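Local coordinates for putative restriction endonuclease domain-containing protein (PDB 3OT2) that is of unknown function but is probably a nuclease related to restriction endonucleases of the PD-(D/E)XK superfamily, at residues E20-S25 with P36-K41; S43-E48 with D181-L186; V79-V84 with T109-S114. All coordinates share one frame; numbering follows the deposited sequence. Where two conformers were deposited one is given.

Contact 1 (E20-S25 with P36-K41). With BU1 (1,4-butanediol), chain E; EDO (1,2-ethanediol), chain I.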
# COMPACT_ATOMS: atom_id res chain seq x y z
N GLU A 20 -8.30 -24.14 14.92
CA GLU A 20 -7.14 -23.41 14.40
C GLU A 20 -6.47 -24.22 13.27
O GLU A 20 -6.60 -25.45 13.23
CB GLU A 20 -6.14 -23.05 15.52
CG GLU A 20 -6.55 -21.85 16.39
CD GLU A 20 -6.15 -20.44 15.99
OE1 GLU A 20 -5.39 -20.26 15.00
OE2 GLU A 20 -6.56 -19.50 16.71
N THR A 21 -5.83 -23.52 12.31
CA THR A 21 -5.15 -24.13 11.15
C THR A 21 -3.68 -23.72 11.13
O THR A 21 -3.29 -22.79 11.85
CB THR A 21 -5.86 -23.73 9.82
OG1 THR A 21 -5.77 -22.31 9.63
CG2 THR A 21 -7.31 -24.17 9.76
N GLU A 22 -2.84 -24.43 10.34
CA GLU A 22 -1.42 -24.09 10.18
C GLU A 22 -1.11 -24.00 8.69
O GLU A 22 -1.13 -25.04 8.01
CB GLU A 22 -0.47 -25.05 10.88
CG GLU A 22 0.64 -24.35 11.66
CD GLU A 22 1.66 -23.55 10.87
OE1 GLU A 22 2.32 -24.13 9.97
OE2 GLU A 22 1.84 -22.34 11.18
N PRO A 23 -0.92 -22.78 8.13
CA PRO A 23 -0.89 -21.45 8.79
C PRO A 23 -2.28 -21.03 9.28
O PRO A 23 -3.29 -21.57 8.83
CB PRO A 23 -0.36 -20.51 7.69
CG PRO A 23 0.23 -21.41 6.65
CD PRO A 23 -0.63 -22.63 6.69
N ALA A 24 -2.32 -20.07 10.23
CA ALA A 24 -3.58 -19.59 10.81
C ALA A 24 -4.53 -18.98 9.77
O ALA A 24 -4.11 -18.52 8.70
CB ALA A 24 -3.28 -18.57 11.90
N SER A 25 -5.83 -19.05 10.07
CA SER A 25 -6.88 -18.50 9.22
C SER A 25 -7.37 -17.17 9.77
O SER A 25 -7.57 -17.01 10.98
CB SER A 25 -8.04 -19.48 9.09
OG SER A 25 -7.61 -20.65 8.40
N PRO A 36 -0.01 -17.03 4.65
CA PRO A 36 0.95 -17.78 3.82
C PRO A 36 1.79 -18.75 4.64
O PRO A 36 1.91 -18.62 5.87
CB PRO A 36 1.81 -16.68 3.18
CG PRO A 36 1.62 -15.50 3.96
CD PRO A 36 0.35 -15.59 4.72
N MSE A 37 2.37 -19.74 3.96
CA MSE A 37 3.23 -20.73 4.58
C MSE A 37 4.51 -20.04 5.09
O MSE A 37 4.97 -19.08 4.45
CB MSE A 37 3.56 -21.84 3.57
CG MSE A 37 2.35 -22.70 3.21
SE MSE A 37 1.95 -23.96 4.65
CE MSE A 37 3.51 -25.09 4.48
N PRO A 38 5.07 -20.45 6.26
CA PRO A 38 6.33 -19.85 6.71
C PRO A 38 7.45 -20.01 5.67
O PRO A 38 7.51 -21.00 4.97
CB PRO A 38 6.66 -20.63 8.00
CG PRO A 38 5.34 -21.18 8.45
CD PRO A 38 4.65 -21.54 7.16
N GLN A 39 8.29 -18.99 5.55
CA GLN A 39 9.41 -18.94 4.61
C GLN A 39 10.62 -18.47 5.42
O GLN A 39 10.44 -17.76 6.40
CB GLN A 39 9.04 -17.97 3.44
CG GLN A 39 10.15 -17.68 2.42
CD GLN A 39 10.45 -16.19 2.21
OE1 GLN A 39 10.14 -15.33 3.05
NE2 GLN A 39 11.08 -15.88 1.06
N GLY A 40 11.82 -18.89 5.02
CA GLY A 40 13.06 -18.54 5.71
C GLY A 40 13.24 -17.06 5.98
O GLY A 40 13.40 -16.66 7.14
N LYS A 41 13.19 -16.22 4.92
CA LYS A 41 13.40 -14.76 5.02
C LYS A 41 12.41 -14.14 5.97
O LYS A 41 12.79 -13.41 6.89
CB LYS A 41 13.33 -14.11 3.63
CG LYS A 41 14.65 -14.25 2.85
CD LYS A 41 14.54 -14.03 1.33
CE LYS A 41 14.37 -12.59 0.92
NZ LYS A 41 14.64 -12.41 -0.54
C1 BU1 E . -10.27 -19.40 16.57
C2 BU1 E . -10.72 -19.40 15.11
C3 BU1 E . -9.75 -20.32 14.38
C4 BU1 E . -10.12 -20.43 12.91
O5 BU1 E . -11.27 -18.74 17.35
O6 BU1 E . -9.09 -21.23 12.29
C1 EDO I . -3.11 -18.46 17.29
O1 EDO I . -4.31 -18.13 17.99
C2 EDO I . -3.19 -17.84 15.92
O2 EDO I . -2.01 -18.21 15.20
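The cis peptide bond before Pro23 is the striking feature here: it turns the chain so that the proline ring meets the carbonyl oxygen of Pro36 and the side chains of Met37 and, more loosely, Pro38. The two segments flank the beta-hairpin of strands 25-28 and 31-34, one leading into it and the other leaving it for helix 40-57. No hydrogen bond joins them, and the contact is small and made by van der Waals packing. Pro23 CG lies 3.3 Å from Pro36 O, while the neighbouring ring atom, Pro23 CD, packs 3.5 Å from SE of the selenomethionine Met37. The Met37 chain, bent at chi2 (-76°) and again at chi3, folds so that the selenium meets the proline ring and the two side chains cross at roughly a right angle. Glu22 and Pro38 make a looser edge on the exposed surface.

The turn is held internally by a relay of hydroxyls: Thr21 OG1 gives its proton to Pro23 O at 2.7 Å and receives one from Ser25 OG at 2.8 Å. Gln34 NE2 also bonds to Pro23 O. Beyond the hairpin, Gln39 is the N-cap of helix 40-57, its OE1 accepting from His42 N. Glu20, Thr21 and Ser25 line a 1,4-butanediol pocket; Glu20 OE2 pairs with Arg70 and accepts a 2.9 Å hydrogen bond from O1 of a 1,2-ethanediol.

Contact 2 (S43-E48 with D181-L186)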
# COMPACT_ATOMS: atom_id res chain seq x y z
N SER A 43 10.65 -15.61 8.45
CA SER A 43 10.92 -16.06 9.81
C SER A 43 12.10 -15.35 10.43
O SER A 43 12.05 -15.04 11.62
CB SER A 43 11.20 -17.56 9.84
OG SER A 43 10.03 -18.28 9.49
N ALA A 44 13.17 -15.10 9.65
CA ALA A 44 14.38 -14.45 10.15
C ALA A 44 14.07 -13.03 10.65
O ALA A 44 14.46 -12.67 11.76
CB ALA A 44 15.45 -14.43 9.07
N ILE A 45 13.33 -12.24 9.85
CA ILE A 45 12.93 -10.88 10.20
C ILE A 45 11.92 -10.91 11.34
O ILE A 45 12.05 -10.13 12.28
CB ILE A 45 12.40 -10.13 8.95
CG1 ILE A 45 13.61 -9.78 8.02
CG2 ILE A 45 11.61 -8.85 9.38
CD1 ILE A 45 13.26 -9.13 6.70
N GLN A 46 10.92 -11.82 11.27
CA GLN A 46 9.88 -11.91 12.28
C GLN A 46 10.43 -12.22 13.68
O GLN A 46 10.05 -11.52 14.62
CB GLN A 46 8.86 -12.97 11.89
CG GLN A 46 7.58 -12.94 12.72
CD GLN A 46 6.66 -14.06 12.35
OE1 GLN A 46 7.06 -15.07 11.78
NE2 GLN A 46 5.39 -13.93 12.70
N SER A 47 11.29 -13.27 13.82
CA SER A 47 11.84 -13.67 15.12
C SER A 47 12.75 -12.59 15.70
O SER A 47 12.65 -12.29 16.90
CB SER A 47 12.59 -14.99 15.01
OG SER A 47 11.69 -16.05 14.72
N GLU A 48 13.61 -11.99 14.88
CA GLU A 48 14.52 -10.95 15.34
C GLU A 48 13.79 -9.67 15.71
O GLU A 48 14.18 -8.97 16.64
CB GLU A 48 15.58 -10.66 14.28
CG GLU A 48 16.77 -9.88 14.82
CD GLU A 48 17.52 -10.46 16.00
OE1 GLU A 48 17.58 -11.70 16.13
OE2 GLU A 48 18.06 -9.66 16.79
N ASP A 181 19.94 -2.05 9.45
CA ASP A 181 19.91 -2.98 10.58
C ASP A 181 18.81 -4.01 10.42
O ASP A 181 19.04 -5.19 10.67
CB ASP A 181 19.73 -2.24 11.93
CG ASP A 181 20.95 -1.48 12.44
OD1 ASP A 181 22.07 -1.78 11.98
OD2 ASP A 181 20.78 -0.58 13.30
N LEU A 182 17.61 -3.55 10.03
CA LEU A 182 16.47 -4.43 9.85
C LEU A 182 16.76 -5.53 8.82
O LEU A 182 16.57 -6.70 9.11
CB LEU A 182 15.25 -3.61 9.38
CG LEU A 182 13.85 -4.08 9.80
CD1 LEU A 182 12.81 -3.07 9.35
CD2 LEU A 182 13.49 -5.42 9.23
N PHE A 183 17.18 -5.15 7.61
CA PHE A 183 17.37 -6.11 6.53
C PHE A 183 18.71 -6.88 6.65
O PHE A 183 18.86 -7.92 6.01
CB PHE A 183 17.15 -5.45 5.15
CG PHE A 183 15.72 -4.93 5.08
CD1 PHE A 183 14.65 -5.81 5.01
CD2 PHE A 183 15.44 -3.57 5.20
CE1 PHE A 183 13.32 -5.34 5.04
CE2 PHE A 183 14.12 -3.10 5.23
CZ PHE A 183 13.07 -3.99 5.16
N SER A 184 19.59 -6.50 7.60
CA SER A 184 20.81 -7.27 7.89
C SER A 184 20.42 -8.59 8.60
O SER A 184 21.22 -9.53 8.66
CB SER A 184 21.78 -6.47 8.76
OG SER A 184 21.34 -6.43 10.12
N TRP A 185 19.18 -8.66 9.14
CA TRP A 185 18.68 -9.86 9.82
C TRP A 185 18.47 -11.00 8.82
O TRP A 185 18.22 -12.13 9.25
CB TRP A 185 17.38 -9.55 10.58
CG TRP A 185 17.50 -8.48 11.63
CD1 TRP A 185 18.63 -8.09 12.29
CD2 TRP A 185 16.42 -7.72 12.19
NE1 TRP A 185 18.32 -7.10 13.21
CE2 TRP A 185 16.97 -6.86 13.17
CE3 TRP A 185 15.03 -7.70 11.98
CZ2 TRP A 185 16.18 -6.01 13.95
CZ3 TRP A 185 14.25 -6.82 12.72
CH2 TRP A 185 14.83 -5.98 13.69
N LEU A 186 18.61 -10.72 7.50
CA LEU A 186 18.53 -11.69 6.42
C LEU A 186 19.87 -12.37 6.17
O LEU A 186 19.94 -13.42 5.51
CB LEU A 186 18.06 -11.00 5.12
CG LEU A 186 16.62 -10.45 5.11
CD1 LEU A 186 16.31 -9.74 3.78
CD2 LEU A 186 15.60 -11.54 5.35
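On the side of the Trp185 indole turned away from Glu48, the carbonyl oxygen Asp181 O is gripped by the hydroxyl of Ser184, with Ser184 OG donating at 2.7 Å, and more weakly by Ser184 N. The same oxygen lies 3.2 Å above the Trp185 ring plane, toward its rim, and Leu182 CA sits over the ring centre, so this face rests on the preceding helical turn. The opposite face receives Glu48 in a CH-pi contact: Glu48 CG stands 3.3 Å from the centroid of the five-membered ring of Trp185, only 6° off the normal. With CG anti to the backbone N (chi1 -165°) and a bend at chi2, the Glu48 chain lays its methylene over the indole at about a right angle, and its carboxylate plane is turned 62° from the ring. The indole is thus sandwiched between Glu48 CG and the backbone of Asp181 and Leu182.

Beside it Ile45 supplies the aliphatic part of the contact. Its CG2 branch touches Leu182 CD2 at 3.9 Å, while Ile45 CD1 reaches Leu186 CD2 at 3.6 Å and approaches the Phe183 ring. Ala44 CB presses on Trp185 O at 3.6 Å. Segment 181-186, at the C-terminal end of the chain, is thereby packed against helix 40-57; Trp185 also touches Cys49 and Val52 there, while Leu182 and Phe183 lie on Val147 of strand 146-150 and Ile45 reaches Ile112 of strand 108-112.

Contact 3 (V79-V84 with T109-S114)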
# COMPACT_ATOMS: atom_id res chain seq x y z
N VAL A 79 -4.54 -12.33 12.42
CA VAL A 79 -3.34 -12.83 13.08
C VAL A 79 -2.14 -12.05 12.51
O VAL A 79 -1.43 -12.57 11.64
CB VAL A 79 -3.16 -14.37 12.94
CG1 VAL A 79 -2.01 -14.87 13.81
CG2 VAL A 79 -4.44 -15.12 13.29
N PRO A 80 -1.88 -10.82 13.00
CA PRO A 80 -0.72 -10.07 12.51
C PRO A 80 0.56 -10.87 12.75
O PRO A 80 0.62 -11.61 13.74
CB PRO A 80 -0.74 -8.78 13.35
CG PRO A 80 -2.14 -8.62 13.76
CD PRO A 80 -2.61 -10.03 14.02
N ASP A 81 1.57 -10.73 11.87
CA ASP A 81 2.84 -11.42 12.09
C ASP A 81 3.38 -11.09 13.50
O ASP A 81 3.82 -11.99 14.23
CB ASP A 81 3.86 -11.04 10.99
CG ASP A 81 3.58 -11.65 9.63
OD1 ASP A 81 2.86 -12.69 9.56
OD2 ASP A 81 4.12 -11.12 8.63
N ILE A 82 3.31 -9.79 13.89
CA ILE A 82 3.72 -9.30 15.23
C ILE A 82 2.69 -8.29 15.68
O ILE A 82 2.36 -7.38 14.94
CB ILE A 82 5.14 -8.70 15.27
CG1 ILE A 82 6.20 -9.68 14.71
CG2 ILE A 82 5.52 -8.21 16.70
CD1 ILE A 82 7.43 -9.00 14.23
N SER A 83 2.20 -8.46 16.91
CA SER A 83 1.28 -7.54 17.59
C SER A 83 1.96 -7.01 18.83
O SER A 83 2.47 -7.79 19.63
CB SER A 83 0.01 -8.28 17.98
OG SER A 83 -0.78 -8.41 16.82
N VAL A 84 1.96 -5.69 19.00
CA VAL A 84 2.58 -5.07 20.18
C VAL A 84 1.48 -4.34 20.96
O VAL A 84 0.73 -3.54 20.40
CB VAL A 84 3.78 -4.14 19.83
CG1 VAL A 84 4.56 -3.78 21.09
CG2 VAL A 84 4.72 -4.79 18.81
N THR A 109 1.07 -2.80 14.98
CA THR A 109 0.98 -4.02 14.18
C THR A 109 2.14 -4.05 13.19
O THR A 109 2.44 -3.04 12.57
CB THR A 109 -0.40 -4.20 13.50
OG1 THR A 109 -0.41 -5.45 12.81
CG2 THR A 109 -0.73 -3.11 12.46
N ILE A 110 2.80 -5.21 13.06
CA ILE A 110 3.90 -5.36 12.11
C ILE A 110 3.59 -6.55 11.21
O ILE A 110 3.35 -7.65 11.70
CB ILE A 110 5.28 -5.50 12.80
CG1 ILE A 110 5.58 -4.26 13.68
CG2 ILE A 110 6.38 -5.75 11.77
CD1 ILE A 110 6.54 -4.51 14.75
N GLU A 111 3.57 -6.30 9.89
CA GLU A 111 3.33 -7.30 8.87
C GLU A 111 4.55 -7.40 8.01
O GLU A 111 5.11 -6.38 7.61
CB GLU A 111 2.09 -6.96 8.03
CG GLU A 111 0.81 -6.87 8.85
CD GLU A 111 0.17 -8.20 9.25
OE1 GLU A 111 0.83 -9.26 9.17
OE2 GLU A 111 -1.01 -8.16 9.67
N ILE A 112 4.97 -8.61 7.73
CA ILE A 112 6.15 -8.83 6.89
C ILE A 112 5.72 -9.61 5.68
O ILE A 112 5.16 -10.70 5.82
CB ILE A 112 7.29 -9.54 7.69
CG1 ILE A 112 7.65 -8.76 8.97
CG2 ILE A 112 8.53 -9.75 6.82
CD1 ILE A 112 7.94 -9.69 10.16
N LEU A 113 5.97 -9.06 4.48
CA LEU A 113 5.64 -9.76 3.24
C LEU A 113 6.50 -10.98 3.02
O LEU A 113 7.65 -11.05 3.46
CB LEU A 113 5.79 -8.83 2.02
CG LEU A 113 4.88 -7.59 1.98
CD1 LEU A 113 5.17 -6.80 0.73
CD2 LEU A 113 3.39 -7.99 2.05
N SER A 114 5.91 -11.96 2.36
CA SER A 114 6.56 -13.21 1.94
C SER A 114 6.01 -13.50 0.54
O SER A 114 5.00 -12.90 0.18
CB SER A 114 6.35 -14.33 2.96
OG SER A 114 4.99 -14.58 3.25
O HOH W 1 -0.76 -11.47 9.01
O HOH W 2 2.15 -10.39 6.65
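Asp81, just before strand 82-86, and Glu111 of strand 108-112 meet, each carboxylate accepting a hydrogen bond from a backbone N of the other segment. Asp81 N donates a nearly straight 3.2 Å bond to Glu111 OE1 (165°), reaching the oxygen from above the carboxylate plane. In exchange Ile112 N donates to Asp81 OD2 at 2.8 Å, on the anti side of the carboxylate. The two carboxylate planes stand 73° apart, and Asp81 OD2 comes within 3.8 Å of Glu111 OE1, a close pair of acidic groups. The bend in the Glu111 chain at chi2 (-78°) brings OE1 back to Asp81 N and sets OE2 beside Pro80 CA.

Two waters sit at this cluster: water 1 lies 2.7 Å from Glu111 OE1 and also near Val79 O, and water 2 lies between Asp81 OD2, at 2.9 Å, and Glu111 OE1. Further out, His42 NE2 is hydrogen-bonded to Asp81 OD2 and Lys35 NZ forms a salt bridge with Asp81 OD1, while Val122 and Ile126 of helix 119-131 pack on Glu111.

The pairing of the strands sets the two acidic residues side by side. Ile82 and Ile110 are a hydrogen-bonded pair, with Ile110 N to Ile82 O at 2.9 Å and Ile82 N to Ile110 O at 3.1 Å; Ser83 and Thr109 form the next, non-hydrogen-bonded pair. Ile82, Ile110 and Ile112 pack on one face of the sheet, under helix 40-57. A Pro-Asp pair (Pro80, Asp81) just ahead of one strand, facing Glu111 on the next, is consistent with the acidic, metal-binding centre of PD-(D/E)XK nucleases, although Leu113 stands where the classical motif has lysine and the site here holds waters.

In the fold
Contact 1 closes first along the chain, around hairpin 25-28/31-34. Contact 2 then ties helix 40-57 to segment 181-186, and the segments of contact 3 lie in the sequence between its two halves. Helix 40-57 is shared: contact 1 ends at its start and contact 2 uses its second and third turns, their centres about 17 Å apart. Contact 3, on neighbouring strands 82-86 and 108-112 near the chain centre, has its centre about 12 Å from that of contact 1 and 13 Å from that of contact 2. Gln46 of the helix probably hydrogen-bonds to Asp81 O and packs against Ile82 CD1 and Ile112 CD1, linking the periphery to the presumed nuclease centre.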